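Local coordinates for sulfoquinovosidase (Escherichia coli, PDB 5AEG), which hydrolyses sulfoquinovosyl diacylglycerides and simpler sulfoquinovosides such as sulfoquinovosyl glycerol, releasing sulfoquinovose for use by sulfoglycolysis, at residues 300-303 with 304-308; 247-250 with 251-255. All blocks are in the same frame, centred on the assembly; numbering follows the deposited sequence.

Contact 1 (300-303 with 304-308)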
loop_
_atom_site.group_PDB
_atom_site.type_symbol
_atom_site.label_atom_id
_atom_site.label_comp_id
_atom_site.label_asym_id
_atom_site.label_seq_id
_atom_site.Cartn_x
_atom_site.Cartn_y
_atom_site.Cartn_z
ATOM N N LYS A 300 -25.445 8.774 3.052
ATOM C CA LYS A 300 -24.994 9.371 1.821
ATOM C C LYS A 300 -23.700 8.730 1.323
ATOM O O LYS A 300 -22.752 8.518 2.076
ATOM C CB LYS A 300 -24.806 10.871 2.059
ATOM C CG LYS A 300 -26.098 11.476 2.642
ATOM C CD LYS A 300 -26.300 12.968 2.492
ATOM C CE LYS A 300 -25.201 13.786 3.129
ATOM N NZ LYS A 300 -25.198 13.747 4.609
ATOM N N ARG A 301 -23.671 8.488 0.032
ATOM C CA ARG A 301 -22.577 7.869 -0.652
ATOM C C ARG A 301 -22.249 8.831 -1.792
ATOM O O ARG A 301 -23.054 9.680 -2.138
ATOM C CB ARG A 301 -23.058 6.493 -1.163
ATOM C CG ARG A 301 -22.290 5.248 -0.766
ATOM C CD ARG A 301 -22.383 4.900 0.707
ATOM N NE ARG A 301 -21.502 5.754 1.519
ATOM C CZ ARG A 301 -21.599 5.977 2.844
ATOM N NH1 ARG A 301 -22.545 5.364 3.605
ATOM N NH2 ARG A 301 -20.717 6.828 3.411
ATOM N N VAL A 302 -21.057 8.726 -2.353
ATOM C CA VAL A 302 -20.615 9.476 -3.498
ATOM C C VAL A 302 -21.358 8.852 -4.712
ATOM O O VAL A 302 -21.535 7.634 -4.762
ATOM C CB VAL A 302 -19.103 9.331 -3.681
ATOM C CG1 VAL A 302 -18.630 9.950 -4.961
ATOM C CG2 VAL A 302 -18.374 9.962 -2.505
ATOM N N MET A 303 -21.720 9.705 -5.661
ATOM C CA MET A 303 -22.326 9.307 -6.916
ATOM C C MET A 303 -21.213 8.878 -7.862
ATOM O O MET A 303 -20.302 9.677 -8.238
ATOM C CB MET A 303 -23.151 10.517 -7.470
ATOM C CG MET A 303 -23.767 10.372 -8.854
ATOM S SD MET A 303 -25.208 9.293 -8.797
ATOM C CE MET A 303 -26.340 10.174 -7.735
ATOM N N TRP A 304 -21.237 7.620 -8.304
ATOM C CA TRP A 304 -20.137 7.117 -9.114
ATOM C C TRP A 304 -20.210 7.439 -10.625
ATOM O O TRP A 304 -20.276 6.548 -11.500
ATOM C CB TRP A 304 -19.944 5.613 -8.869
ATOM C CG TRP A 304 -19.457 5.242 -7.497
ATOM C CD1 TRP A 304 -19.312 6.037 -6.433
ATOM C CD2 TRP A 304 -19.062 3.948 -7.074
ATOM N NE1 TRP A 304 -18.900 5.317 -5.328
ATOM C CE2 TRP A 304 -18.736 4.027 -5.720
ATOM C CE3 TRP A 304 -19.001 2.721 -7.699
ATOM C CZ2 TRP A 304 -18.300 2.929 -4.999
ATOM C CZ3 TRP A 304 -18.571 1.611 -6.935
ATOM C CH2 TRP A 304 -18.202 1.756 -5.648
ATOM N N ASN A 305 -20.257 8.716 -10.938
ATOM C CA ASN A 305 -20.157 9.189 -12.302
ATOM C C ASN A 305 -19.210 10.395 -12.295
ATOM O O ASN A 305 -19.549 11.417 -11.741
ATOM C CB ASN A 305 -21.555 9.566 -12.831
ATOM C CG ASN A 305 -21.555 9.723 -14.354
ATOM O OD1 ASN A 305 -21.453 8.750 -15.078
ATOM N ND2 ASN A 305 -21.513 10.938 -14.815
ATOM N N TRP A 306 -18.084 10.251 -12.993
ATOM C CA TRP A 306 -16.863 11.050 -12.803
ATOM C C TRP A 306 -16.875 12.319 -13.677
ATOM O O TRP A 306 -16.074 12.553 -14.588
ATOM C CB TRP A 306 -15.593 10.179 -12.943
ATOM C CG TRP A 306 -15.788 8.846 -12.355
ATOM C CD1 TRP A 306 -15.672 7.644 -12.992
ATOM C CD2 TRP A 306 -16.076 8.545 -11.015
ATOM N NE1 TRP A 306 -15.937 6.622 -12.152
ATOM C CE2 TRP A 306 -16.245 7.141 -10.940
ATOM C CE3 TRP A 306 -16.343 9.328 -9.882
ATOM C CZ2 TRP A 306 -16.519 6.508 -9.780
ATOM C CZ3 TRP A 306 -16.627 8.682 -8.714
ATOM C CH2 TRP A 306 -16.720 7.304 -8.668
ATOM N N LYS A 307 -17.796 13.186 -13.252
ATOM C CA LYS A 307 -17.958 14.479 -13.845
ATOM C C LYS A 307 -18.483 15.422 -12.775
ATOM O O LYS A 307 -19.297 15.017 -11.919
ATOM C CB LYS A 307 -18.960 14.295 -14.971
ATOM C CG LYS A 307 -19.177 15.442 -15.927
ATOM C CD LYS A 307 -19.685 14.867 -17.283
ATOM C CE LYS A 307 -20.768 13.732 -17.239
ATOM N NZ LYS A 307 -20.506 12.512 -18.100
ATOM N N TRP A 308 -18.064 16.670 -12.829
ATOM C CA TRP A 308 -18.452 17.701 -11.826
ATOM C C TRP A 308 -19.960 17.843 -11.794
ATOM O O TRP A 308 -20.575 17.944 -12.827
ATOM C CB TRP A 308 -17.778 19.058 -12.166
ATOM C CG TRP A 308 -18.386 20.214 -11.550
ATOM C CD1 TRP A 308 -18.862 20.331 -10.311
ATOM C CD2 TRP A 308 -18.658 21.445 -12.197
ATOM N NE1 TRP A 308 -19.382 21.564 -10.108
ATOM C CE2 TRP A 308 -19.273 22.283 -11.246
ATOM C CE3 TRP A 308 -18.414 21.933 -13.488
ATOM C CZ2 TRP A 308 -19.693 23.627 -11.533
ATOM C CZ3 TRP A 308 -18.802 23.309 -13.786
ATOM C CH2 TRP A 308 -19.442 24.118 -12.789
#

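Contact 2 (247-250 with 251-255)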
loop_
_atom_site.group_PDB
_atom_site.type_symbol
_atom_site.label_atom_id
_atom_site.label_comp_id
_atom_site.label_asym_id
_atom_site.label_seq_id
_atom_site.Cartn_x
_atom_site.Cartn_y
_atom_site.Cartn_z
ATOM N N PRO A 247 7.643 9.719 -8.600
ATOM C CA PRO A 247 8.025 11.120 -8.794
ATOM C C PRO A 247 8.234 11.867 -7.519
ATOM O O PRO A 247 7.706 11.485 -6.436
ATOM C CB PRO A 247 6.816 11.712 -9.556
ATOM C CG PRO A 247 6.052 10.553 -10.079
ATOM C CD PRO A 247 6.295 9.440 -9.071
ATOM N N GLU A 248 8.976 12.966 -7.613
ATOM C CA GLU A 248 8.912 13.991 -6.584
ATOM C C GLU A 248 7.493 14.546 -6.454
ATOM O O GLU A 248 6.783 14.667 -7.416
ATOM C CB GLU A 248 9.861 15.151 -6.889
ATOM C CG GLU A 248 11.317 14.730 -6.804
ATOM C CD GLU A 248 12.304 15.861 -7.073
ATOM O OE1 GLU A 248 11.905 16.960 -7.469
ATOM O OE2 GLU A 248 13.472 15.632 -6.853
ATOM N N LEU A 249 7.078 14.794 -5.191
ATOM C CA LEU A 249 5.764 15.375 -4.891
ATOM C C LEU A 249 5.693 16.831 -5.338
ATOM O O LEU A 249 6.683 17.574 -5.261
ATOM C CB LEU A 249 5.485 15.337 -3.387
ATOM C CG LEU A 249 5.385 13.959 -2.723
ATOM C CD1 LEU A 249 5.223 14.059 -1.207
ATOM C CD2 LEU A 249 4.209 13.208 -3.280
ATOM N N PRO A 250 4.496 17.275 -5.674
ATOM C CA PRO A 250 4.389 18.720 -5.907
ATOM C C PRO A 250 4.734 19.493 -4.710
ATOM O O PRO A 250 4.431 19.056 -3.571
ATOM C CB PRO A 250 2.949 18.928 -6.275
ATOM C CG PRO A 250 2.455 17.577 -6.755
ATOM C CD PRO A 250 3.265 16.551 -6.025
ATOM N N ASP A 251 5.296 20.675 -4.948
ATOM C CA ASP A 251 5.755 21.563 -3.876
ATOM C C ASP A 251 4.661 21.934 -2.879
ATOM O O ASP A 251 4.927 22.156 -1.725
ATOM C CB ASP A 251 6.385 22.854 -4.443
ATOM C CG ASP A 251 7.232 23.581 -3.383
ATOM O OD1 ASP A 251 8.224 22.959 -2.919
ATOM O OD2 ASP A 251 6.815 24.640 -2.908
ATOM N N TRP A 252 3.424 21.990 -3.352
ATOM C CA TRP A 252 2.321 22.457 -2.533
ATOM C C TRP A 252 1.859 21.406 -1.456
ATOM O O TRP A 252 1.171 21.755 -0.467
ATOM C CB TRP A 252 1.153 22.951 -3.415
ATOM C CG TRP A 252 0.615 21.915 -4.359
ATOM C CD1 TRP A 252 0.938 21.775 -5.662
ATOM C CD2 TRP A 252 -0.361 20.888 -4.070
ATOM N NE1 TRP A 252 0.220 20.767 -6.212
ATOM C CE2 TRP A 252 -0.571 20.191 -5.260
ATOM C CE3 TRP A 252 -1.127 20.547 -2.924
ATOM C CZ2 TRP A 252 -1.454 19.135 -5.359
ATOM C CZ3 TRP A 252 -2.021 19.503 -3.008
ATOM C CH2 TRP A 252 -2.202 18.808 -4.226
ATOM N N ILE A 253 2.253 20.151 -1.641
ATOM C CA ILE A 253 1.980 19.090 -0.630
ATOM C C ILE A 253 2.532 19.412 0.746
ATOM O O ILE A 253 1.892 19.144 1.744
ATOM C CB ILE A 253 2.497 17.702 -1.090
ATOM C CG1 ILE A 253 1.754 17.253 -2.353
ATOM C CG2 ILE A 253 2.246 16.677 0.029
ATOM C CD1 ILE A 253 0.306 16.833 -2.170
ATOM N N TYR A 254 3.650 20.132 0.765
ATOM C CA TYR A 254 4.304 20.500 1.996
ATOM C C TYR A 254 3.714 21.712 2.708
ATOM O O TYR A 254 4.168 22.071 3.825
ATOM C CB TYR A 254 5.797 20.779 1.706
ATOM C CG TYR A 254 6.467 19.687 0.961
ATOM C CD1 TYR A 254 6.833 18.537 1.566
ATOM C CD2 TYR A 254 6.800 19.839 -0.363
ATOM C CE1 TYR A 254 7.444 17.504 0.847
ATOM C CE2 TYR A 254 7.394 18.831 -1.092
ATOM C CZ TYR A 254 7.709 17.657 -0.457
ATOM O OH TYR A 254 8.275 16.670 -1.169
ATOM N N ASP A 255 2.730 22.374 2.089
ATOM C CA ASP A 255 2.294 23.677 2.553
ATOM C C ASP A 255 1.132 23.658 3.548
ATOM O O ASP A 255 0.677 24.740 4.034
ATOM C CB ASP A 255 1.995 24.589 1.393
ATOM C CG ASP A 255 3.197 24.878 0.571
ATOM O OD1 ASP A 255 4.344 24.736 1.014
ATOM O OD2 ASP A 255 2.994 25.234 -0.567
HETATM O O HOH W 1 8.981 17.124 -3.790
#

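Contact 1 (300-303 with 304-308)
The indoles of Trp304 and Trp306 both meet Val302, each in its own way. Trp304 brings its pyrrole CD1 to 3.2 Å from Val302 O, and the carbonyl oxygen lies oblique to the ring. The branch atom Val302 CG1 is 4.2 Å from the same Trp304 CD1. Trp306 receives Val302 CG1 at its benzene edge, near the ring plane, 4.4 Å from Trp306 CZ3. Met303 O sits obliquely to that ring, 3.8 Å from Trp306 CZ3. One face of Trp306 carries backbone: Trp304 C lies 3.8 Å above the ring plane, offset toward the rim.

Two torsions of Trp304 explain its approach. Chi1 (-67°) puts CG beside the backbone N, and chi2 (8°) then turns the CD1 edge back to Val302 O.

The backbone makes two inverse gamma turns, centred on Trp304 and Trp306. The first is closed by a weak, bent bond from Asn305 N to Met303 O, 2.9 Å long with an angle of 145° at the hydrogen. Ser291 OG also donates to Met303 O, so this oxygen has two donors. The second turn is closed by Lys307 N and Asn305 O at 2.9 Å.

Arg301, Val302 and Trp304 belong to the binding site for the sulfolipid substrate, and Trp304 also makes a T-shaped stack with Phe367. The first turn, centred on Trp304, thus falls at a substrate-binding residue.

The segment leaves strand 299-302, which forms a two-stranded hairpin with 293-296, and leads on toward helix 316-325. Trp306 NE1 bonds to Tyr337 O, while Asn305 OD1 accepts Leu344 N of helix 343-351, where Trp306 and Lys307 also pack on Leu344.

Contact 2 (247-250 with 251-255)
A single water is held between Leu249 O and Tyr254 OH. It donates to Leu249 O at 2.8 Å. Its bond to Tyr254 OH is also 2.8 Å, and the water lies at the ring edge, in the plane of the phenol. Leu249 CB approaches the same hydroxyl, 3.8 Å from Tyr254 OH, and the two side chains cross at about a right angle.

The next carbonyl closes a turn. Ile253 N donates to Pro250 O at 3.1 Å. Asp251 and Trp252 have the backbone angles of a type I beta turn. A further turn bond of the same spacing follows, from Asp255 N to Trp252 O. These turns lie between helix 232-243 and strand 257-260, on the way into the first strand of the TIM barrel.

Pro250 lies alongside Trp252 and covers part of one indole face, with Pro250 CB 3.3 Å from Trp252 NE1. The tryptophan CG sits between backbone N and carbonyl carbon (chi1 58°), which folds the ring back over the proline. Ile253 CD1 rests on the same face, 3.6 Å above the Trp252 ring plane and toward its rim. Trp252 NE1 is bonded to Glu449 O.

Leu249, Pro250 and Ile253 all pack on Leu451 of barrel strand 451-454. Asp251 forms salt bridges to Lys573 and Lys569 of helix 569-582, and Asp255 OD1 pairs with Lys569 as well.

How the contacts relate
Contact 2 comes first along the chain, and the two do not touch. Their centres are 27 Å apart and their nearest atoms about 17 Å. Both lie in the TIM-barrel domain. Contact 2 precedes strand 257-260, so it is on the side where the chain enters the barrel. Contact 1 belongs to the excursion that follows the adjacent strand 282-286, on the catalytic side. The side chain of Trp304 is about 6 Å from that of the nucleophile Asp405, and the side chain of Val302 is about 4 Å from that of Gln288, another substrate-binding residue. Contact 2 lies away from these sites and is structural packing.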